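Local coordinates for protein tyrosine aminotransferase (Leishmania infantum, PDB 4IX8) that probably transfers the amino group of tyrosine to 2-oxoglutarate, using a pyridoxal 5'-phosphate cofactor, at residues 157-171 and 208-222. Residues are numbered along the deposited sequence; the frame is centred on the assembly and turned at random.
Sequences LCNEGDNILVCAPSF and DSHTKAFVIINPSNP
Both ends of the Asn163 amide are taken up by residues at the start of 208-222. Asn163 OD1 accepts from Thr211 OG1 at 2.7 Å, in the carbonyl plane and on a lone pair. Asn163 ND2 donates to Asp208 OD1 at 3.1 Å. Amide and carboxylate planes stand 82° apart. CG of Asn163, set between its own backbone N and carbonyl carbon (chi1 67°), brings the amide toward the type I turn Asp208 to Thr211. Asp208 OD1 also receives His210 N from the other face of the carboxylate, forming an Asx turn, and Asp208 OD2 is salt-bridged to Arg186. Asn163 N donates to His210 O at 2.9 Å and Asn163 O accepts from Lys212 N. After a beta bulge, Leu165 N donates to Ala213 O at 3.0 Å and Leu165 O accepts from Val215 N at 2.7 Å. These neighbouring parallel strands, 163-168 and 211-217, lie within the mixed sheet of the large domain of this aminotransferase family. Lys212 NZ makes a salt bridge to Asp162 OD1, whose partner oxygen OD2 accepts from Asn159 N. Leu165 CB packs 3.6 Å from Phe214 CD2. Beyond the strands, a water bridges Pro169 O and Ser220 OG, and Phe171 N bonds weakly to Asn221 O. The Asn221 side chain hydrogen-bonds O3 of the cofactor-modified residue 282 through ND2 and Arg418 NH1 through OD1.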
loop_
_atom_site.group_PDB
_atom_site.type_symbol
_atom_site.label_atom_id
_atom_site.label_comp_id
_atom_site.label_asym_id
_atom_site.label_seq_id
_atom_site.Cartn_x
_atom_site.Cartn_y
_atom_site.Cartn_z
ATOM N N LEU A 157 5.183 8.421 14.254
ATOM C CA LEU A 157 5.447 8.524 15.690
ATOM C C LEU A 157 6.955 8.594 15.996
ATOM O O LEU A 157 7.413 9.343 16.880
ATOM C CB LEU A 157 4.794 7.321 16.412
ATOM C CG LEU A 157 4.869 7.307 17.929
ATOM C CD1 LEU A 157 3.992 8.406 18.551
ATOM C CD2 LEU A 157 4.455 5.964 18.407
ATOM N N CYS A 158 7.718 7.756 15.302
ATOM C CA CYS A 158 9.121 7.513 15.633
ATOM C C CYS A 158 10.057 8.136 14.607
ATOM O O CYS A 158 9.746 8.285 13.418
ATOM C CB CYS A 158 9.434 6.016 15.695
ATOM S SG CYS A 158 8.350 5.098 16.766
ATOM N N ASN A 159 11.207 8.506 15.113
ATOM C CA ASN A 159 12.341 8.837 14.291
ATOM C C ASN A 159 13.342 7.686 14.373
ATOM O O ASN A 159 13.321 6.885 15.320
ATOM C CB ASN A 159 13.003 10.118 14.794
ATOM C CG ASN A 159 12.074 11.345 14.745
ATOM O OD1 ASN A 159 11.497 11.672 13.710
ATOM N ND2 ASN A 159 11.993 12.065 15.857
ATOM N N GLU A 160 14.268 7.670 13.440
ATOM C CA GLU A 160 15.342 6.712 13.435
ATOM C C GLU A 160 16.121 6.872 14.728
ATOM O O GLU A 160 16.426 7.981 15.126
ATOM C CB GLU A 160 16.201 6.916 12.174
ATOM C CG GLU A 160 17.343 5.934 12.071
ATOM C CD GLU A 160 17.948 5.770 10.689
ATOM O OE1 GLU A 160 17.380 6.266 9.690
ATOM O OE2 GLU A 160 19.024 5.111 10.626
ATOM N N GLY A 161 16.345 5.778 15.448
ATOM C CA GLY A 161 17.006 5.821 16.744
ATOM C C GLY A 161 16.050 5.615 17.914
ATOM O O GLY A 161 16.458 5.448 19.085
ATOM N N ASP A 162 14.769 5.700 17.626
ATOM C CA ASP A 162 13.744 5.396 18.619
ATOM C C ASP A 162 13.571 3.887 18.726
ATOM O O ASP A 162 14.033 3.132 17.850
ATOM C CB ASP A 162 12.418 6.026 18.231
ATOM C CG ASP A 162 12.404 7.532 18.464
ATOM O OD1 ASP A 162 13.256 7.993 19.243
ATOM O OD2 ASP A 162 11.512 8.243 17.923
ATOM N N ASN A 163 12.887 3.458 19.777
ATOM C CA ASN A 163 12.475 2.063 19.884
ATOM C C ASN A 163 11.006 1.909 20.278
ATOM O O ASN A 163 10.429 2.828 20.823
ATOM C CB ASN A 163 13.379 1.348 20.877
ATOM C CG ASN A 163 13.212 1.857 22.325
ATOM O OD1 ASN A 163 12.320 1.398 23.063
ATOM N ND2 ASN A 163 14.137 2.735 22.767
ATOM N N ILE A 164 10.400 0.764 19.942
ATOM C CA ILE A 164 9.071 0.391 20.446
ATOM C C ILE A 164 9.111 -1.004 21.048
ATOM O O ILE A 164 9.971 -1.808 20.692
ATOM C CB ILE A 164 7.982 0.418 19.368
ATOM C CG1 ILE A 164 8.389 -0.417 18.162
ATOM C CG2 ILE A 164 7.715 1.838 18.913
ATOM C CD1 ILE A 164 7.236 -0.600 17.197
ATOM N N LEU A 165 8.204 -1.264 21.992
ATOM C CA LEU A 165 8.097 -2.551 22.640
ATOM C C LEU A 165 7.081 -3.344 21.873
ATOM O O LEU A 165 5.942 -2.921 21.759
ATOM C CB LEU A 165 7.700 -2.430 24.122
ATOM C CG LEU A 165 8.684 -1.642 25.004
ATOM C CD1 LEU A 165 8.325 -1.759 26.467
ATOM C CD2 LEU A 165 10.053 -2.116 24.839
ATOM N N VAL A 166 7.518 -4.482 21.331
ATOM C CA VAL A 166 6.679 -5.375 20.505
ATOM C C VAL A 166 6.720 -6.806 21.051
ATOM O O VAL A 166 7.785 -7.285 21.462
ATOM C CB VAL A 166 7.137 -5.427 19.074
ATOM C CG1 VAL A 166 6.183 -6.286 18.237
ATOM C CG2 VAL A 166 7.250 -4.001 18.504
ATOM N N CYS A 167 5.572 -7.477 21.107
ATOM C CA CYS A 167 5.542 -8.860 21.567
ATOM C C CYS A 167 6.366 -9.750 20.642
ATOM O O CYS A 167 6.484 -9.484 19.452
ATOM C CB CYS A 167 4.108 -9.365 21.667
ATOM S SG CYS A 167 3.292 -9.096 20.108
ATOM N N ALA A 168 6.931 -10.814 21.210
ATOM C CA ALA A 168 7.512 -11.939 20.451
ATOM C C ALA A 168 6.960 -13.193 21.104
ATOM O O ALA A 168 7.023 -13.320 22.310
ATOM C CB ALA A 168 9.015 -11.960 20.496
ATOM N N PRO A 169 6.426 -14.135 20.320
ATOM C CA PRO A 169 6.381 -14.126 18.859
ATOM C C PRO A 169 5.291 -13.236 18.310
ATOM O O PRO A 169 4.292 -12.972 18.973
ATOM C CB PRO A 169 6.126 -15.593 18.510
ATOM C CG PRO A 169 5.366 -16.134 19.674
ATOM C CD PRO A 169 5.894 -15.386 20.888
ATOM N N SER A 170 5.478 -12.797 17.076
ATOM C CA SER A 170 4.618 -11.802 16.503
ATOM C C SER A 170 4.582 -11.907 15.009
ATOM O O SER A 170 5.588 -12.251 14.376
ATOM C CB SER A 170 5.094 -10.387 16.902
ATOM O OG SER A 170 6.480 -10.249 16.633
ATOM N N PHE A 171 3.437 -11.506 14.466
ATOM C CA PHE A 171 3.248 -11.196 13.047
ATOM C C PHE A 171 4.448 -10.369 12.594
ATOM O O PHE A 171 4.732 -9.351 13.186
ATOM C CB PHE A 171 1.947 -10.401 12.872
ATOM C CG PHE A 171 1.646 -9.983 11.454
ATOM C CD1 PHE A 171 1.518 -10.911 10.440
ATOM C CD2 PHE A 171 1.438 -8.644 11.150
ATOM C CE1 PHE A 171 1.224 -10.502 9.125
ATOM C CE2 PHE A 171 1.144 -8.234 9.855
ATOM C CZ PHE A 171 1.051 -9.156 8.841
ATOM N N ASP A 208 13.031 3.038 27.896
ATOM C CA ASP A 208 13.934 4.154 28.155
ATOM C C ASP A 208 13.413 5.418 27.472
ATOM O O ASP A 208 12.289 5.430 26.945
ATOM C CB ASP A 208 15.360 3.804 27.729
ATOM C CG ASP A 208 15.480 3.482 26.268
ATOM O OD1 ASP A 208 14.778 4.115 25.424
ATOM O OD2 ASP A 208 16.349 2.649 25.946
ATOM N N SER A 209 14.235 6.462 27.462
ATOM C CA SER A 209 13.836 7.772 26.969
ATOM C C SER A 209 13.507 7.755 25.500
ATOM O O SER A 209 12.807 8.642 25.011
ATOM C CB SER A 209 14.961 8.807 27.252
ATOM O OG SER A 209 16.203 8.392 26.692
ATOM N N HIS A 210 13.973 6.733 24.789
ATOM C CA HIS A 210 13.707 6.645 23.344
ATOM C C HIS A 210 12.571 5.688 23.010
ATOM O O HIS A 210 12.307 5.454 21.848
ATOM C CB HIS A 210 14.941 6.188 22.597
ATOM C CG HIS A 210 16.057 7.166 22.611
ATOM N ND1 HIS A 210 15.911 8.470 22.214
ATOM C CD2 HIS A 210 17.343 7.037 22.996
ATOM C CE1 HIS A 210 17.058 9.101 22.346
ATOM N NE2 HIS A 210 17.946 8.248 22.802
ATOM N N THR A 211 11.920 5.112 24.020
ATOM C CA THR A 211 10.830 4.166 23.788
ATOM C C THR A 211 9.548 4.943 23.471
ATOM O O THR A 211 9.113 5.729 24.299
ATOM C CB THR A 211 10.572 3.288 25.043
ATOM O OG1 THR A 211 11.745 2.558 25.421
ATOM C CG2 THR A 211 9.478 2.353 24.827
ATOM N N LYS A 212 8.902 4.678 22.338
ATOM C CA LYS A 212 7.789 5.505 21.865
ATOM C C LYS A 212 6.423 4.848 21.847
ATOM O O LYS A 212 5.425 5.532 21.682
ATOM C CB LYS A 212 8.081 6.035 20.452
ATOM C CG LYS A 212 9.287 6.959 20.415
ATOM C CD LYS A 212 9.077 8.247 21.215
ATOM C CE LYS A 212 10.381 8.757 21.825
ATOM N NZ LYS A 212 11.207 9.518 20.857
ATOM N N ALA A 213 6.357 3.532 21.996
ATOM C CA ALA A 213 5.080 2.845 21.936
ATOM C C ALA A 213 5.196 1.433 22.492
ATOM O O ALA A 213 6.283 0.894 22.637
ATOM C CB ALA A 213 4.561 2.809 20.483
ATOM N N PHE A 214 4.047 0.877 22.842
ATOM C CA PHE A 214 3.896 -0.509 23.249
ATOM C C PHE A 214 2.921 -1.145 22.268
ATOM O O PHE A 214 1.801 -0.680 22.150
ATOM C CB PHE A 214 3.350 -0.593 24.652
ATOM C CG PHE A 214 3.478 -1.937 25.282
ATOM C CD1 PHE A 214 2.446 -2.846 25.208
ATOM C CD2 PHE A 214 4.600 -2.274 25.999
ATOM C CE1 PHE A 214 2.555 -4.104 25.808
ATOM C CE2 PHE A 214 4.708 -3.505 26.604
ATOM C CZ PHE A 214 3.678 -4.422 26.511
ATOM N N VAL A 215 3.352 -2.174 21.550
ATOM C CA VAL A 215 2.506 -2.833 20.578
ATOM C C VAL A 215 1.977 -4.157 21.124
ATOM O O VAL A 215 2.762 -4.963 21.627
ATOM C CB VAL A 215 3.240 -3.144 19.279
ATOM C CG1 VAL A 215 2.315 -3.897 18.351
ATOM C CG2 VAL A 215 3.760 -1.874 18.603
ATOM N N ILE A 216 0.657 -4.376 21.031
ATOM C CA ILE A 216 0.105 -5.692 21.273
ATOM C C ILE A 216 -0.650 -6.170 20.053
ATOM O O ILE A 216 -1.066 -5.365 19.199
ATOM C CB ILE A 216 -0.825 -5.756 22.497
ATOM C CG1 ILE A 216 -2.051 -4.905 22.301
ATOM C CG2 ILE A 216 -0.061 -5.398 23.779
ATOM C CD1 ILE A 216 -3.063 -5.060 23.411
ATOM N N ILE A 217 -0.740 -7.495 19.935
ATOM C CA ILE A 217 -1.557 -8.150 18.944
ATOM C C ILE A 217 -2.580 -9.018 19.656
ATOM O O ILE A 217 -2.232 -9.988 20.298
ATOM C CB ILE A 217 -0.720 -9.004 17.968
ATOM C CG1 ILE A 217 0.431 -8.181 17.348
ATOM C CG2 ILE A 217 -1.632 -9.517 16.876
ATOM C CD1 ILE A 217 1.368 -8.971 16.458
ATOM N N ASN A 218 -3.843 -8.671 19.527
ATOM C CA ASN A 218 -4.875 -9.348 20.270
ATOM C C ASN A 218 -6.224 -9.323 19.549
ATOM O O ASN A 218 -6.802 -8.279 19.400
ATOM C CB ASN A 218 -5.040 -8.714 21.630
ATOM C CG ASN A 218 -6.120 -9.412 22.438
ATOM O OD1 ASN A 218 -6.020 -10.599 22.711
ATOM N ND2 ASN A 218 -7.165 -8.694 22.777
ATOM N N PRO A 219 -6.741 -10.474 19.121
ATOM C CA PRO A 219 -6.171 -11.806 19.268
ATOM C C PRO A 219 -4.895 -11.956 18.485
ATOM O O PRO A 219 -4.703 -11.209 17.520
ATOM C CB PRO A 219 -7.276 -12.724 18.723
ATOM C CG PRO A 219 -8.548 -11.946 18.881
ATOM C CD PRO A 219 -8.124 -10.510 18.624
ATOM N N SER A 220 -4.096 -12.974 18.812
ATOM C CA SER A 220 -2.728 -13.059 18.292
ATOM C C SER A 220 -2.499 -13.991 17.090
ATOM O O SER A 220 -2.965 -15.111 17.063
ATOM C CB SER A 220 -1.795 -13.504 19.404
ATOM O OG SER A 220 -0.591 -13.967 18.825
ATOM N N ASN A 221 -1.818 -13.458 16.076
ATOM C CA ASN A 221 -1.057 -14.217 15.095
ATOM C C ASN A 221 0.409 -14.086 15.512
ATOM O O ASN A 221 0.906 -12.979 15.508
ATOM C CB ASN A 221 -1.290 -13.643 13.676
ATOM C CG ASN A 221 -0.355 -14.235 12.641
ATOM O OD1 ASN A 221 0.391 -15.185 12.933
ATOM N ND2 ASN A 221 -0.398 -13.698 11.417
ATOM N N PRO A 222 1.135 -15.191 15.800
ATOM C CA PRO A 222 0.851 -16.602 15.528
ATOM C C PRO A 222 0.257 -17.442 16.661
ATOM O O PRO A 222 0.054 -18.613 16.366
ATOM C CB PRO A 222 2.242 -17.151 15.201
ATOM C CG PRO A 222 3.126 -16.406 16.154
ATOM C CD PRO A 222 2.503 -15.046 16.342
HETATM O O HOH W 1 1.282 -12.019 19.257
#